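Local coordinates for protein lysine cyclodeaminase (Streptomyces pristinaespiralis, PDB 5YU3) that is a lysine cyclodeaminase that probably cyclises L-lysine to L-pipecolic acid, and L-ornithine to proline, with loss of ammonia and bound NAD as cofactor, at residues R54-M65 with K77-R88. Sequence-based numbering, arbitrary orientation.
Sequences RSEPVPGIWEWM and KTVGYSPANPAR. With PRO (proline), chain G; NAD (nicotinamide-adenine-dinucleotide), chain F.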
loop_
_atom_site.group_PDB
_atom_site.type_symbol
_atom_site.label_atom_id
_atom_site.label_comp_id
_atom_site.label_asym_id
_atom_site.label_seq_id
_atom_site.Cartn_x
_atom_site.Cartn_y
_atom_site.Cartn_z
ATOM N N ARG A 54 -8.847 -9.323 9.106
ATOM C CA ARG A 54 -8.810 -10.755 8.829
ATOM C C ARG A 54 -9.257 -11.487 10.085
ATOM O O ARG A 54 -8.745 -11.220 11.176
ATOM C CB ARG A 54 -7.394 -11.218 8.408
ATOM C CG ARG A 54 -6.853 -10.599 7.103
ATOM C CD ARG A 54 -5.347 -10.888 6.925
ATOM N NE ARG A 54 -4.640 -10.270 8.014
ATOM C CZ ARG A 54 -3.603 -10.777 8.672
ATOM N NH1 ARG A 54 -3.051 -11.948 8.357
ATOM N NH2 ARG A 54 -3.121 -10.079 9.677
ATOM N N SER A 55 -10.203 -12.414 9.944
ATOM C CA SER A 55 -10.786 -13.029 11.134
ATOM C C SER A 55 -10.147 -14.356 11.522
ATOM O O SER A 55 -10.226 -14.738 12.695
ATOM C CB SER A 55 -12.289 -13.242 10.939
ATOM O OG SER A 55 -12.519 -14.245 9.969
ATOM N N GLU A 56 -9.529 -15.071 10.575
ATOM C CA GLU A 56 -8.923 -16.378 10.796
ATOM C C GLU A 56 -7.403 -16.278 10.803
ATOM O O GLU A 56 -6.835 -15.520 10.012
ATOM C CB GLU A 56 -9.338 -17.378 9.710
ATOM C CG GLU A 56 -10.825 -17.484 9.515
ATOM C CD GLU A 56 -11.525 -17.820 10.807
ATOM O OE1 GLU A 56 -11.015 -18.696 11.541
ATOM O OE2 GLU A 56 -12.572 -17.198 11.096
ATOM N N PRO A 57 -6.714 -17.074 11.638
ATOM C CA PRO A 57 -7.296 -18.115 12.661
ATOM C C PRO A 57 -7.818 -17.336 13.915
ATOM O O PRO A 57 -8.658 -17.867 14.683
ATOM C CB PRO A 57 -6.315 -18.893 12.921
ATOM C CG PRO A 57 -4.964 -18.067 12.628
ATOM C CD PRO A 57 -5.222 -17.282 11.622
ATOM N N VAL A 58 -7.302 -16.128 14.115
ATOM C CA VAL A 58 -7.797 -15.179 15.114
ATOM C C VAL A 58 -7.844 -13.802 14.470
ATOM O O VAL A 58 -7.147 -13.547 13.477
ATOM C CB VAL A 58 -6.900 -15.144 16.370
ATOM C CG1 VAL A 58 -6.791 -16.527 16.998
ATOM C CG2 VAL A 58 -5.530 -14.641 16.003
ATOM N N PRO A 59 -8.662 -12.892 14.999
ATOM C CA PRO A 59 -8.791 -11.574 14.361
ATOM C C PRO A 59 -7.467 -10.826 14.324
ATOM O O PRO A 59 -6.767 -10.698 15.335
ATOM C CB PRO A 59 -9.829 -10.857 15.225
ATOM C CG PRO A 59 -10.578 -12.086 15.941
ATOM C CD PRO A 59 -9.662 -12.991 16.127
ATOM N N GLY A 60 -7.124 -10.347 13.133
ATOM C CA GLY A 60 -5.930 -9.556 12.919
ATOM C C GLY A 60 -6.190 -8.542 11.825
ATOM O O GLY A 60 -7.343 -8.359 11.410
ATOM N N ILE A 61 -5.148 -7.862 11.353
ATOM C CA ILE A 61 -5.334 -6.810 10.360
ATOM C C ILE A 61 -4.049 -6.680 9.559
ATOM O O ILE A 61 -2.960 -6.983 10.046
ATOM C CB ILE A 61 -5.754 -5.466 11.020
ATOM C CG1 ILE A 61 -6.266 -4.474 9.965
ATOM C CG2 ILE A 61 -4.622 -4.860 11.856
ATOM C CD1 ILE A 61 -6.945 -3.234 10.557
ATOM N N TRP A 62 -4.188 -6.260 8.310
ATOM C CA TRP A 62 -3.052 -6.047 7.428
ATOM C C TRP A 62 -3.180 -4.640 6.869
ATOM O O TRP A 62 -4.233 -4.282 6.330
ATOM C CB TRP A 62 -3.022 -7.106 6.314
ATOM C CG TRP A 62 -1.814 -7.011 5.459
ATOM C CD1 TRP A 62 -0.600 -7.600 5.683
ATOM C CD2 TRP A 62 -1.687 -6.270 4.243
ATOM N NE1 TRP A 62 0.279 -7.265 4.674
ATOM C CE2 TRP A 62 -0.366 -6.453 3.778
ATOM C CE3 TRP A 62 -2.560 -5.472 3.500
ATOM C CZ2 TRP A 62 0.098 -5.865 2.598
ATOM C CZ3 TRP A 62 -2.093 -4.890 2.328
ATOM C CH2 TRP A 62 -0.781 -5.086 1.895
ATOM N N GLU A 63 -2.133 -3.836 7.025
ATOM C CA GLU A 63 -2.245 -2.401 6.810
ATOM C C GLU A 63 -1.195 -1.884 5.838
ATOM O O GLU A 63 -0.119 -2.465 5.668
ATOM C CB GLU A 63 -2.131 -1.637 8.138
ATOM C CG GLU A 63 -3.260 -1.970 9.102
ATOM C CD GLU A 63 -3.071 -1.354 10.477
ATOM O OE1 GLU A 63 -2.003 -1.547 11.086
ATOM O OE2 GLU A 63 -3.993 -0.665 10.951
ATOM N N TRP A 64 -1.530 -0.748 5.222
ATOM C CA TRP A 64 -0.629 0.015 4.375
ATOM C C TRP A 64 -0.456 1.400 4.982
ATOM O O TRP A 64 -1.429 2.022 5.422
ATOM C CB TRP A 64 -1.157 0.104 2.931
ATOM C CG TRP A 64 -2.618 0.469 2.826
ATOM C CD1 TRP A 64 -3.141 1.729 2.730
ATOM C CD2 TRP A 64 -3.733 -0.430 2.817
ATOM N NE1 TRP A 64 -4.514 1.669 2.657
ATOM C CE2 TRP A 64 -4.902 0.357 2.698
ATOM C CE3 TRP A 64 -3.861 -1.825 2.886
ATOM C CZ2 TRP A 64 -6.185 -0.201 2.663
ATOM C CZ3 TRP A 64 -5.148 -2.379 2.837
ATOM C CH2 TRP A 64 -6.283 -1.563 2.730
ATOM N N MET A 65 0.791 1.870 5.026
ATOM C CA MET A 65 1.168 3.101 5.718
ATOM C C MET A 65 2.082 3.925 4.818
ATOM O O MET A 65 3.307 3.723 4.800
ATOM C CB MET A 65 1.848 2.786 7.054
ATOM C CG MET A 65 1.030 1.846 7.926
ATOM S SD MET A 65 1.840 1.293 9.443
ATOM C CE MET A 65 2.333 2.849 10.192
ATOM N N LYS A 77 5.034 1.360 4.126
ATOM C CA LYS A 77 5.168 0.137 4.896
ATOM C C LYS A 77 3.898 -0.687 4.768
ATOM O O LYS A 77 2.782 -0.162 4.896
ATOM C CB LYS A 77 5.488 0.390 6.373
ATOM C CG LYS A 77 5.660 -0.948 7.116
ATOM C CD LYS A 77 6.306 -0.804 8.496
ATOM C CE LYS A 77 5.250 -0.601 9.575
ATOM N NZ LYS A 77 5.874 -0.309 10.890
ATOM N N THR A 78 4.076 -1.970 4.476
ATOM C CA THR A 78 3.005 -2.949 4.459
ATOM C C THR A 78 3.271 -3.895 5.616
ATOM O O THR A 78 4.381 -4.428 5.738
ATOM C CB THR A 78 2.967 -3.712 3.132
ATOM O OG1 THR A 78 4.303 -4.094 2.772
ATOM C CG2 THR A 78 2.391 -2.838 2.026
ATOM N N VAL A 79 2.283 -4.081 6.480
ATOM C CA VAL A 79 2.554 -4.782 7.728
ATOM C C VAL A 79 1.294 -5.490 8.201
ATOM O O VAL A 79 0.199 -4.914 8.202
ATOM C CB VAL A 79 3.102 -3.810 8.793
ATOM C CG1 VAL A 79 2.160 -2.605 8.970
ATOM C CG2 VAL A 79 3.325 -4.540 10.111
ATOM N N GLY A 80 1.451 -6.748 8.600
ATOM C CA GLY A 80 0.361 -7.511 9.173
ATOM C C GLY A 80 0.467 -7.605 10.686
ATOM O O GLY A 80 1.559 -7.617 11.252
ATOM N N TYR A 81 -0.695 -7.660 11.331
ATOM C CA TYR A 81 -0.829 -8.023 12.741
ATOM C C TYR A 81 -1.608 -9.330 12.755
ATOM O O TYR A 81 -2.779 -9.358 12.361
ATOM C CB TYR A 81 -1.551 -6.930 13.528
ATOM C CG TYR A 81 -2.108 -7.376 14.865
ATOM C CD1 TYR A 81 -1.279 -7.526 15.971
ATOM C CD2 TYR A 81 -3.469 -7.623 15.023
ATOM C CE1 TYR A 81 -1.794 -7.925 17.215
ATOM C CE2 TYR A 81 -3.995 -8.011 16.263
ATOM C CZ TYR A 81 -3.147 -8.164 17.353
ATOM O OH TYR A 81 -3.653 -8.547 18.588
ATOM N N SER A 82 -0.945 -10.417 13.150
ATOM C CA SER A 82 -1.520 -11.763 13.082
ATOM C C SER A 82 -1.144 -12.475 14.369
ATOM O O SER A 82 -0.149 -13.211 14.429
ATOM C CB SER A 82 -1.018 -12.522 11.848
ATOM O OG SER A 82 -1.158 -11.727 10.668
ATOM N N PRO A 83 -1.931 -12.277 15.433
ATOM C CA PRO A 83 -1.476 -12.647 16.782
ATOM C C PRO A 83 -1.375 -14.139 17.031
ATOM O O PRO A 83 -0.821 -14.528 18.069
ATOM C CB PRO A 83 -2.526 -12.004 17.693
ATOM C CG PRO A 83 -3.739 -11.658 16.697
ATOM C CD PRO A 83 -3.214 -11.486 15.500
ATOM N N ALA A 84 -1.880 -14.984 16.142
ATOM C CA ALA A 84 -1.643 -16.415 16.250
ATOM C C ALA A 84 -0.344 -16.847 15.586
ATOM O O ALA A 84 0.005 -18.026 15.671
ATOM C CB ALA A 84 -2.808 -17.207 15.646
ATOM N N ASN A 85 0.378 -15.930 14.931
ATOM C CA ASN A 85 1.606 -16.313 14.236
ATOM C C ASN A 85 2.609 -17.023 15.138
ATOM O O ASN A 85 3.124 -18.079 14.734
ATOM C CB ASN A 85 2.245 -15.079 13.583
ATOM C CG ASN A 85 1.819 -14.897 12.136
ATOM O OD1 ASN A 85 0.948 -15.611 11.645
ATOM N ND2 ASN A 85 2.432 -13.932 11.449
ATOM N N PRO A 86 2.945 -16.517 16.334
ATOM C CA PRO A 86 3.993 -17.191 17.128
ATOM C C PRO A 86 3.646 -18.625 17.486
ATOM O O PRO A 86 4.441 -19.541 17.223
ATOM C CB PRO A 86 4.131 -16.282 18.356
ATOM C CG PRO A 86 3.638 -14.865 17.768
ATOM C CD PRO A 86 2.643 -15.174 16.974
ATOM N N ALA A 87 2.454 -18.848 18.044
ATOM C CA ALA A 87 2.071 -20.177 18.514
ATOM C C ALA A 87 1.816 -21.136 17.359
ATOM O O ALA A 87 2.195 -22.311 17.432
ATOM C CB ALA A 87 0.828 -20.078 19.404
ATOM N N ARG A 88 1.170 -20.666 16.292
ATOM C CA ARG A 88 0.751 -21.563 15.216
ATOM C C ARG A 88 1.826 -21.807 14.164
ATOM O O ARG A 88 1.925 -22.922 13.640
ATOM C CB ARG A 88 -0.495 -21.012 14.524
ATOM C CG ARG A 88 -1.751 -21.132 15.338
ATOM C CD ARG A 88 -2.910 -21.400 14.419
ATOM N NE ARG A 88 -4.165 -21.509 15.146
ATOM C CZ ARG A 88 -5.278 -21.996 14.615
ATOM N NH1 ARG A 88 -5.275 -22.417 13.357
ATOM N NH2 ARG A 88 -6.389 -22.063 15.342
HETATM N N PRO G . 0.572 -0.698 14.190
HETATM C CA PRO G . 1.860 -1.344 13.596
HETATM C C PRO G . 2.746 -0.261 12.921
HETATM O O PRO G . 3.598 -0.733 12.147
HETATM C CB PRO G . 1.399 -2.213 12.778
HETATM C CG PRO G . 0.077 -2.764 13.526
HETATM C CD PRO G . -0.191 -1.928 14.479
HETATM O OXT PRO G . 2.662 0.997 13.158
HETATM P PA NAD F . 3.390 -10.376 20.200
HETATM O O1A NAD F . 2.381 -11.385 19.748
HETATM O O2A NAD F . 4.868 -10.637 19.987
HETATM O O5B NAD F . 3.213 -10.167 21.786
HETATM C C5B NAD F . 1.933 -9.812 22.322
HETATM C C4B NAD F . 1.862 -10.434 23.710
HETATM O O4B NAD F . 0.683 -9.973 24.372
HETATM C C3B NAD F . 1.743 -11.959 23.643
HETATM O O3B NAD F . 2.847 -12.574 24.342
HETATM C C2B NAD F . 0.419 -12.253 24.329
HETATM O O2B NAD F . 0.422 -13.444 25.111
HETATM C C1B NAD F . 0.256 -11.038 25.215
HETATM N N9A NAD F . -1.113 -10.740 25.687
HETATM C C8A NAD F . -2.285 -10.899 25.031
HETATM N N7A NAD F . -3.329 -10.478 25.816
HETATM C C5A NAD F . -2.799 -10.042 26.983
HETATM C C6A NAD F . -3.300 -9.477 28.250
HETATM N N6A NAD F . -4.624 -9.268 28.443
HETATM N N1A NAD F . -2.390 -9.149 29.195
HETATM C C2A NAD F . -1.065 -9.336 29.046
HETATM N N3A NAD F . -0.537 -9.861 27.928
HETATM C C4A NAD F . -1.342 -10.217 26.889
HETATM O O3 NAD F . 2.992 -8.963 19.501
HETATM P PN NAD F . 3.842 -7.608 19.498
HETATM O O1N NAD F . 4.565 -7.489 20.819
HETATM O O2N NAD F . 4.614 -7.546 18.198
HETATM O O5D NAD F . 2.687 -6.487 19.395
HETATM C C5D NAD F . 1.892 -6.167 20.538
HETATM C C4D NAD F . 0.952 -5.016 20.178
HETATM O O4D NAD F . 1.709 -3.883 19.755
HETATM C C3D NAD F . 0.042 -5.367 19.012
HETATM O O3D NAD F . -1.250 -4.763 19.238
HETATM C C2D NAD F . 0.695 -4.667 17.841
HETATM O O2D NAD F . -0.206 -4.436 16.749
HETATM C C1D NAD F . 1.161 -3.399 18.527
HETATM N N1N NAD F . 2.174 -2.639 17.805
HETATM C C2N NAD F . 2.159 -1.305 17.934
HETATM C C3N NAD F . 3.089 -0.513 17.275
HETATM C C7N NAD F . 3.039 0.967 17.467
HETATM O O7N NAD F . 3.678 1.699 16.738
HETATM N N7N NAD F . 2.311 1.452 18.488
HETATM C C4N NAD F . 4.082 -1.112 16.495
HETATM C C5N NAD F . 4.087 -2.503 16.407
HETATM C C6N NAD F . 3.125 -3.256 17.081
#
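The guanidinium of Arg54 meets Ser82 at its edge, with OG in its plane. Arg54 NH2 bonds to Ser82 OG at 2.7 Å and NH1 to the same oxygen at 3.0 Å. NH1 also reaches the backbone O of Asp103 in the second subunit. Over one face of the Arg88 guanidinium lies Pro57 CB, 3.7 Å from CZ. Pro83 CD lies over one face of the Tyr81 ring, offset toward the rim, and Ile61 N is at its edge. Tyr81 CD1 approaches NAD O2D at 3.4 Å. The Trp62 ring has the backbone of Val79 over one face. Trp62 CZ2 touches Thr78 CB at 3.6 Å. Trp62 CG lies anti to the backbone N (chi1 -175°), which lays the indole alongside Thr78, with CD1 close to Gly80 CA. With an alanine here in place of Arg54, Ser82 OG would probably lose both guanidinium donors, and the bond to Asp103 of the second subunit would go. Strands 60-69 and 73-81 form an antiparallel hairpin, with Ile61-Tyr81, Glu63-Val79 and Met65-Lys77 as hydrogen-bonded pairs. Glu63, Met65, Lys77 and Val79 line the proline pocket on one face of the sheet. Trp62, Trp64 and Thr78 on the other face meet the second subunit. Lys77 NZ bonds to O of the bound proline at 2.6 Å and forms a salt bridge with Asp308. Met65 SD packs on Val79 CG1 at 3.9 Å.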